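Local coordinates for protein diphthine synthase (Aeropyrum pernix, PDB 1WDE) that probably transfers methyl groups from S-adenosyl-L-methionine to a modified histidine of elongation factor 2, forming diphthine on the route to diphthamide, at residues V13-A18 against Y50-E55; S102-A107 against V112-I117; V216-G219 against G223-V226. All coordinates share one frame; numbering follows the deposited sequence.

Interaction 1 of 3, residues V13-A18 against Y50-E55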
loop_
_atom_site.group_PDB
_atom_site.type_symbol
_atom_site.label_atom_id
_atom_site.label_comp_id
_atom_site.label_asym_id
_atom_site.label_seq_id
_atom_site.Cartn_x
_atom_site.Cartn_y
_atom_site.Cartn_z
ATOM N N VAL A 13 17.082 -0.040 2.593
ATOM C CA VAL A 13 16.793 1.368 2.817
ATOM C C VAL A 13 15.502 1.946 2.216
ATOM O O VAL A 13 15.276 1.868 1.007
ATOM C CB VAL A 13 17.984 2.199 2.280
ATOM C CG1 VAL A 13 17.884 3.644 2.745
ATOM C CG2 VAL A 13 19.304 1.562 2.735
ATOM N N GLY A 14 14.669 2.543 3.067
ATOM C CA GLY A 14 13.454 3.181 2.584
ATOM C C GLY A 14 13.855 4.598 2.179
ATOM O O GLY A 14 14.471 5.327 2.953
ATOM N N TRP A 15 13.517 4.990 0.961
ATOM C CA TRP A 15 13.873 6.304 0.446
ATOM C C TRP A 15 12.763 7.372 0.541
ATOM O O TRP A 15 12.993 8.532 0.212
ATOM C CB TRP A 15 14.294 6.155 -1.018
ATOM C CG TRP A 15 15.317 7.152 -1.477
ATOM C CD1 TRP A 15 15.154 8.113 -2.428
ATOM C CD2 TRP A 15 16.675 7.260 -1.023
ATOM N NE1 TRP A 15 16.327 8.815 -2.599
ATOM C CE2 TRP A 15 17.275 8.314 -1.749
ATOM C CE3 TRP A 15 17.440 6.570 -0.072
ATOM C CZ2 TRP A 15 18.608 8.698 -1.557
ATOM C CZ3 TRP A 15 18.767 6.950 0.125
ATOM C CH2 TRP A 15 19.337 8.010 -0.619
ATOM N N GLY A 16 11.577 7.005 1.013
ATOM C CA GLY A 16 10.494 7.981 1.049
ATOM C C GLY A 16 9.838 7.918 -0.327
ATOM O O GLY A 16 10.405 7.325 -1.241
ATOM N N TYR A 17 8.674 8.527 -0.520
ATOM C CA TYR A 17 8.026 8.395 -1.823
ATOM C C TYR A 17 8.110 9.584 -2.770
ATOM O O TYR A 17 7.436 9.607 -3.793
ATOM C CB TYR A 17 6.554 7.990 -1.627
ATOM C CG TYR A 17 5.779 8.975 -0.792
ATOM C CD1 TYR A 17 5.789 8.891 0.609
ATOM C CD2 TYR A 17 5.069 10.014 -1.389
ATOM C CE1 TYR A 17 5.116 9.814 1.385
ATOM C CE2 TYR A 17 4.385 10.959 -0.610
ATOM C CZ TYR A 17 4.414 10.851 0.772
ATOM O OH TYR A 17 3.754 11.779 1.554
ATOM N N ALA A 18 8.929 10.573 -2.446
ATOM C CA ALA A 18 9.088 11.723 -3.322
ATOM C C ALA A 18 10.400 12.404 -2.995
ATOM O O ALA A 18 10.949 12.205 -1.921
ATOM C CB ALA A 18 7.940 12.716 -3.134
ATOM N N TYR A 50 15.564 6.315 -9.167
ATOM C CA TYR A 50 16.910 6.103 -9.704
ATOM C C TYR A 50 17.727 7.397 -9.647
ATOM O O TYR A 50 18.785 7.447 -9.017
ATOM C CB TYR A 50 16.812 5.619 -11.153
ATOM C CG TYR A 50 18.099 5.076 -11.748
ATOM C CD1 TYR A 50 18.596 3.820 -11.371
ATOM C CD2 TYR A 50 18.804 5.801 -12.713
ATOM C CE1 TYR A 50 19.763 3.301 -11.944
ATOM C CE2 TYR A 50 19.976 5.291 -13.294
ATOM C CZ TYR A 50 20.446 4.041 -12.905
ATOM O OH TYR A 50 21.585 3.523 -13.487
ATOM N N LYS A 51 17.236 8.439 -10.310
ATOM C CA LYS A 51 17.913 9.738 -10.333
ATOM C C LYS A 51 18.241 10.272 -8.943
ATOM O O LYS A 51 19.345 10.760 -8.713
ATOM C CB LYS A 51 17.054 10.776 -11.065
ATOM C CG LYS A 51 17.454 12.230 -10.777
ATOM C CD LYS A 51 16.394 13.215 -11.273
ATOM C CE LYS A 51 16.543 14.589 -10.620
ATOM N NZ LYS A 51 17.903 15.166 -10.812
ATOM N N SER A 52 17.279 10.196 -8.025
ATOM C CA SER A 52 17.465 10.685 -6.653
ATOM C C SER A 52 18.543 9.921 -5.895
ATOM O O SER A 52 19.315 10.507 -5.139
ATOM C CB SER A 52 16.151 10.597 -5.871
ATOM O OG SER A 52 16.344 10.973 -4.515
ATOM N N VAL A 53 18.577 8.608 -6.088
ATOM C CA VAL A 53 19.572 7.762 -5.440
ATOM C C VAL A 53 20.948 8.139 -6.019
ATOM O O VAL A 53 21.834 8.580 -5.285
ATOM C CB VAL A 53 19.273 6.258 -5.715
ATOM C CG1 VAL A 53 20.375 5.389 -5.138
ATOM C CG2 VAL A 53 17.923 5.858 -5.075
ATOM N N VAL A 54 21.097 7.975 -7.335
ATOM C CA VAL A 54 22.336 8.301 -8.054
ATOM C C VAL A 54 22.890 9.627 -7.569
ATOM O O VAL A 54 24.096 9.798 -7.397
ATOM C CB VAL A 54 22.076 8.407 -9.575
ATOM C CG1 VAL A 54 23.199 9.200 -10.257
ATOM C CG2 VAL A 54 21.978 7.024 -10.170
ATOM N N GLU A 55 21.983 10.564 -7.348
ATOM C CA GLU A 55 22.332 11.888 -6.874
ATOM C C GLU A 55 22.992 11.784 -5.497
ATOM O O GLU A 55 23.963 12.483 -5.201
ATOM C CB GLU A 55 21.049 12.719 -6.821
ATOM C CG GLU A 55 21.208 14.190 -6.521
ATOM C CD GLU A 55 19.926 14.958 -6.814
ATOM O OE1 GLU A 55 19.717 16.033 -6.204
ATOM O OE2 GLU A 55 19.133 14.485 -7.665
#
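Trp15 carries most of this contact, meeting Ser52 with the edge of its indole and Val53 with a face. At the edge, the indole N-H is donated to the serine hydroxyl, and Trp15 NE1 lies 2.9 Å from Ser52 OG. The bond is nearly straight, 168° at the hydrogen, and OG lies almost exactly in the indole plane, so the donor is used along its natural direction. Ser52 can receive it because its hydroxyl stands anti to the backbone N (chi1 176°), on the side of the helix that faces the indole. One residue further along, Val53 CG2 sits over the five-membered ring in a CH-pi contact, 4.2 Å from the centroid of that ring of Trp15. The six-membered ring comes up to the helix backbone beside the N-H, with Trp15 CZ2 4.1 Å from Val53 CA. The in-plane bond and the methyl over the face together limit how the indole can turn, a compact example of how one aromatic group can satisfy a polar and an apolar demand at once. A phenylalanine here would probably leave Ser52 OG without this donor and open a gap beneath Val53 CG2. Trp15 and Gly16 both face Gly92 in a classic beta bulge. The indole also touches Ala26, Leu27 and Val30 of helix 24-32, while Val53, on helix 47-57, packs on strands 35-39 and 62-64.

Interaction 2 of 3, residues S102-A107 against V112-I117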
loop_
_atom_site.group_PDB
_atom_site.type_symbol
_atom_site.label_atom_id
_atom_site.label_comp_id
_atom_site.label_asym_id
_atom_site.label_seq_id
_atom_site.Cartn_x
_atom_site.Cartn_y
_atom_site.Cartn_z
ATOM N N SER A 102 11.881 -11.194 2.897
ATOM C CA SER A 102 12.399 -12.506 2.523
ATOM C C SER A 102 13.876 -12.347 2.190
ATOM O O SER A 102 14.693 -13.186 2.554
ATOM C CB SER A 102 11.650 -13.073 1.316
ATOM O OG SER A 102 10.346 -13.498 1.676
ATOM N N LEU A 103 14.225 -11.258 1.514
ATOM C CA LEU A 103 15.621 -11.020 1.184
ATOM C C LEU A 103 16.412 -10.906 2.494
ATOM O O LEU A 103 17.469 -11.506 2.646
ATOM C CB LEU A 103 15.776 -9.725 0.378
ATOM C CG LEU A 103 16.898 -9.650 -0.665
ATOM C CD1 LEU A 103 16.992 -8.227 -1.178
ATOM C CD2 LEU A 103 18.235 -10.073 -0.062
ATOM N N ALA A 104 15.894 -10.122 3.434
ATOM C CA ALA A 104 16.558 -9.929 4.718
ATOM C C ALA A 104 16.702 -11.237 5.484
ATOM O O ALA A 104 17.707 -11.451 6.162
ATOM C CB ALA A 104 15.784 -8.900 5.574
ATOM N N ALA A 105 15.701 -12.112 5.379
ATOM C CA ALA A 105 15.730 -13.391 6.087
ATOM C C ALA A 105 16.785 -14.339 5.546
ATOM O O ALA A 105 17.519 -14.957 6.317
ATOM C CB ALA A 105 14.355 -14.070 6.035
ATOM N N GLU A 106 16.847 -14.485 4.229
ATOM C CA GLU A 106 17.851 -15.368 3.655
ATOM C C GLU A 106 19.254 -14.814 3.928
ATOM O O GLU A 106 20.206 -15.568 4.175
ATOM C CB GLU A 106 17.599 -15.564 2.155
ATOM C CG GLU A 106 17.288 -14.311 1.366
ATOM C CD GLU A 106 16.705 -14.638 -0.002
ATOM O OE1 GLU A 106 17.397 -15.311 -0.800
ATOM O OE2 GLU A 106 15.552 -14.229 -0.276
ATOM N N ALA A 107 19.375 -13.492 3.905
ATOM C CA ALA A 107 20.649 -12.851 4.185
ATOM C C ALA A 107 21.049 -13.211 5.615
ATOM O O ALA A 107 22.143 -13.723 5.854
ATOM C CB ALA A 107 20.520 -11.347 4.035
ATOM N N VAL A 112 24.956 -12.986 6.645
ATOM C CA VAL A 112 25.026 -11.533 6.429
ATOM C C VAL A 112 24.304 -10.683 7.481
ATOM O O VAL A 112 23.199 -11.015 7.915
ATOM C CB VAL A 112 24.450 -11.154 5.043
ATOM C CG1 VAL A 112 24.593 -9.657 4.806
ATOM C CG2 VAL A 112 25.161 -11.937 3.950
ATOM N N ALA A 113 24.932 -9.586 7.894
ATOM C CA ALA A 113 24.322 -8.691 8.870
ATOM C C ALA A 113 23.307 -7.836 8.111
ATOM O O ALA A 113 23.604 -7.345 7.026
ATOM C CB ALA A 113 25.379 -7.807 9.516
ATOM N N VAL A 114 22.112 -7.665 8.669
ATOM C CA VAL A 114 21.081 -6.878 7.990
ATOM C C VAL A 114 20.632 -5.661 8.779
ATOM O O VAL A 114 20.295 -5.760 9.957
ATOM C CB VAL A 114 19.839 -7.735 7.680
ATOM C CG1 VAL A 114 18.745 -6.859 7.070
ATOM C CG2 VAL A 114 20.213 -8.869 6.722
ATOM N N ARG A 115 20.646 -4.504 8.123
ATOM C CA ARG A 115 20.214 -3.263 8.765
ATOM C C ARG A 115 18.980 -2.763 8.008
ATOM O O ARG A 115 18.994 -2.651 6.777
ATOM C CB ARG A 115 21.311 -2.200 8.686
ATOM C CG ARG A 115 22.656 -2.650 9.200
ATOM C CD ARG A 115 22.666 -2.730 10.702
ATOM N NE ARG A 115 22.950 -1.439 11.320
ATOM C CZ ARG A 115 22.863 -1.218 12.630
ATOM N NH1 ARG A 115 23.138 -0.021 13.135
ATOM N NH2 ARG A 115 22.479 -2.198 13.434
ATOM N N TYR A 116 17.916 -2.482 8.744
ATOM C CA TYR A 116 16.689 -1.985 8.132
ATOM C C TYR A 116 16.643 -0.486 8.403
ATOM O O TYR A 116 16.509 -0.060 9.551
ATOM C CB TYR A 116 15.468 -2.712 8.737
ATOM C CG TYR A 116 14.155 -1.943 8.661
ATOM C CD1 TYR A 116 13.805 -1.214 7.523
ATOM C CD2 TYR A 116 13.264 -1.960 9.723
ATOM C CE1 TYR A 116 12.595 -0.520 7.459
ATOM C CE2 TYR A 116 12.049 -1.272 9.666
ATOM C CZ TYR A 116 11.730 -0.553 8.536
ATOM O OH TYR A 116 10.554 0.162 8.500
ATOM N N ILE A 117 16.796 0.316 7.350
ATOM C CA ILE A 117 16.749 1.769 7.516
ATOM C C ILE A 117 15.344 2.195 7.074
ATOM O O ILE A 117 15.009 2.102 5.904
ATOM C CB ILE A 117 17.801 2.485 6.640
ATOM C CG1 ILE A 117 19.201 1.923 6.939
ATOM C CG2 ILE A 117 17.770 4.004 6.936
ATOM C CD1 ILE A 117 19.558 1.966 8.416
#
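Ala104 and Ala107 meet Val112 and Val114 without any flat side chain taking part; the flat groups that matter are peptide units, the carbonyl oxygens of Ala104 and Ala107 being touched by valine carbons. Val114 CG2 approaches the carbonyl oxygen of Ala104 to 3.6 Å, and the same methyl lies 3.7 Å from Ala107 CB. The other branch, CG1, stands anti to the backbone N (chi1 176°), which carries it to Ala104 CB at 3.9 Å. Val114 thus straddles one helix turn, CG2 spanning both alanines. As small alanines allow, the CA atoms of Ala104 and Val114 come within 6.4 Å. Nearer the turn, where the CA atoms of Ala107 and Val112 are 5.1 Å apart, Val112 CB rests 4.1 Å from Ala107 CB, and a weak, bent hydrogen bond runs from Val112 N to Ala107 O. The alanines also pack on strand 9-14, Ala104 on Leu12 and Ala107 on Leu10, so the helix covers two neighbouring strands. Strand 85-90, helix 100-109 and strand 113-117 form a beta-alpha-beta crossover that passes over strand 9-14 to reach the outermost position in the parallel sheet, an element of the N-terminal lobe of the tetrapyrrole methylase fold.

Interaction 3 of 3, residues V216-G219 against G223-V226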
loop_
_atom_site.group_PDB
_atom_site.type_symbol
_atom_site.label_atom_id
_atom_site.label_comp_id
_atom_site.label_asym_id
_atom_site.label_seq_id
_atom_site.Cartn_x
_atom_site.Cartn_y
_atom_site.Cartn_z
ATOM N N VAL A 216 -7.093 8.623 -1.521
ATOM C CA VAL A 216 -6.003 9.505 -1.098
ATOM C C VAL A 216 -4.716 9.374 -1.915
ATOM O O VAL A 216 -4.352 8.294 -2.349
ATOM C CB VAL A 216 -5.610 9.225 0.387
ATOM C CG1 VAL A 216 -4.724 10.371 0.933
ATOM C CG2 VAL A 216 -6.851 9.046 1.233
ATOM N N GLU A 217 -4.046 10.498 -2.124
ATOM C CA GLU A 217 -2.768 10.494 -2.814
ATOM C C GLU A 217 -1.821 11.224 -1.875
ATOM O O GLU A 217 -1.989 12.414 -1.621
ATOM C CB GLU A 217 -2.817 11.243 -4.151
ATOM C CG GLU A 217 -1.428 11.262 -4.828
ATOM C CD GLU A 217 -1.439 11.816 -6.234
ATOM O OE1 GLU A 217 -2.088 12.867 -6.448
ATOM O OE2 GLU A 217 -0.789 11.196 -7.119
ATOM N N ALA A 218 -0.851 10.510 -1.317
ATOM C CA ALA A 218 0.091 11.174 -0.428
ATOM C C ALA A 218 0.982 12.042 -1.316
ATOM O O ALA A 218 1.285 11.662 -2.449
ATOM C CB ALA A 218 0.931 10.137 0.329
ATOM N N GLY A 219 1.395 13.202 -0.816
ATOM C CA GLY A 219 2.254 14.059 -1.612
ATOM C C GLY A 219 3.461 14.579 -0.853
ATOM O O GLY A 219 3.663 14.271 0.335
ATOM N N GLY A 223 1.511 18.235 0.638
ATOM C CA GLY A 223 0.414 18.436 -0.303
ATOM C C GLY A 223 -0.307 17.158 -0.665
ATOM O O GLY A 223 -0.169 16.632 -1.772
ATOM N N HIS A 224 -1.094 16.654 0.270
ATOM C CA HIS A 224 -1.824 15.416 0.048
ATOM C C HIS A 224 -3.196 15.759 -0.495
ATOM O O HIS A 224 -3.693 16.850 -0.276
ATOM C CB HIS A 224 -1.988 14.661 1.375
ATOM C CG HIS A 224 -0.755 14.656 2.223
ATOM N ND1 HIS A 224 0.408 14.018 1.843
ATOM C CD2 HIS A 224 -0.486 15.258 3.406
ATOM C CE1 HIS A 224 1.342 14.237 2.750
ATOM N NE2 HIS A 224 0.826 14.989 3.708
ATOM N N ARG A 225 -3.805 14.828 -1.206
ATOM C CA ARG A 225 -5.153 15.044 -1.715
ATOM C C ARG A 225 -6.035 13.968 -1.071
ATOM O O ARG A 225 -5.724 12.779 -1.145
ATOM C CB ARG A 225 -5.168 14.912 -3.237
ATOM C CG ARG A 225 -4.413 16.049 -3.943
ATOM C CD ARG A 225 -4.440 15.870 -5.456
ATOM N NE ARG A 225 -5.784 15.545 -5.930
ATOM C CZ ARG A 225 -6.047 14.596 -6.821
ATOM N NH1 ARG A 225 -5.051 13.876 -7.331
ATOM N NH2 ARG A 225 -7.302 14.375 -7.209
ATOM N N VAL A 226 -7.114 14.391 -0.425
ATOM C CA VAL A 226 -8.027 13.459 0.250
ATOM C C VAL A 226 -9.438 13.723 -0.278
ATOM O O VAL A 226 -10.012 14.786 -0.034
ATOM C CB VAL A 226 -7.989 13.673 1.765
ATOM C CG1 VAL A 226 -9.069 12.807 2.469
ATOM C CG2 VAL A 226 -6.593 13.348 2.290
#
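Glu217 and Arg225 cross at an angle on one face of a two-stranded ribbon, while Val216 and Val226 lie side by side on the other, pointing the same way. The salt bridge of the first pair is neither short nor flat and two-pronged: the planes of carboxylate and guanidinium are turned 73° apart, and Arg225 NH1 meets Glu217 OE1 from above the carboxylate plane at 3.3 Å. Each group divides its attention, for Glu217 OE2 accepts from the backbone of Val244 and Arg225 NH1 also bonds the hydroxyl of Tyr245. The valines are simpler, Val216 CG1 touching Val226 CG2 at 3.8 Å on the face packed against helix 122-130. Beneath the side chains, Glu217 and Arg225 form an antiparallel hydrogen-bonded pair, with Glu217 N 3.0 Å from Arg225 O and the return bond from Arg225 N to Glu217 O equally long.

His224 takes over where regular pairing stops. With CG beside its own backbone N (chi1 -42°), the imidazole turns its edge toward the opposite segment, 216-219, and His224 ND1 accepts from Gly219 N in an almost straight bond of 3.0 Å (175°), the donor only slightly tilted from the ring plane. A side-chain acceptor thus takes the place of a backbone carbonyl just beyond the last bridge. Glycine suits the opposite position, since a CB on Gly219 would fall against the carbonyl oxygen of Gly223.

Antiparallel pairing of two strands joined by a short loop makes this a beta hairpin, strands 213-217 and 225-229, at the border of the mixed sheet. Its connecting loop contains Ala220, which by similarity binds S-adenosyl-L-methionine, and the side chain of Ala218 is about 4 Å from Gly122, assigned to the cofactor by similarity as well, so the hairpin end probably borders the cofactor site.

Along the chain the three contacts follow one another, each closing before the next opens. Interactions 1 and 2, centres about 19 Å apart, share the parallel sheet, where strands 9-14 and 113-117 are neighbours and Gly14 N lies 2.9 Å from Ile117 O, a probable hydrogen bond. Interaction 3 belongs to the mixed sheet, its centre also about 19 Å from that of interaction 1; a probable hydrogen bond between Tyr17 OH and Gly219 O, 2.8 Å, joins loops of the two. Interactions 2 and 3 do not touch, their centres about 31 Å apart on opposite sides of the chain's centre. Residues 13-18 thus contribute to contacts of both lobes, close to the predicted cofactor site.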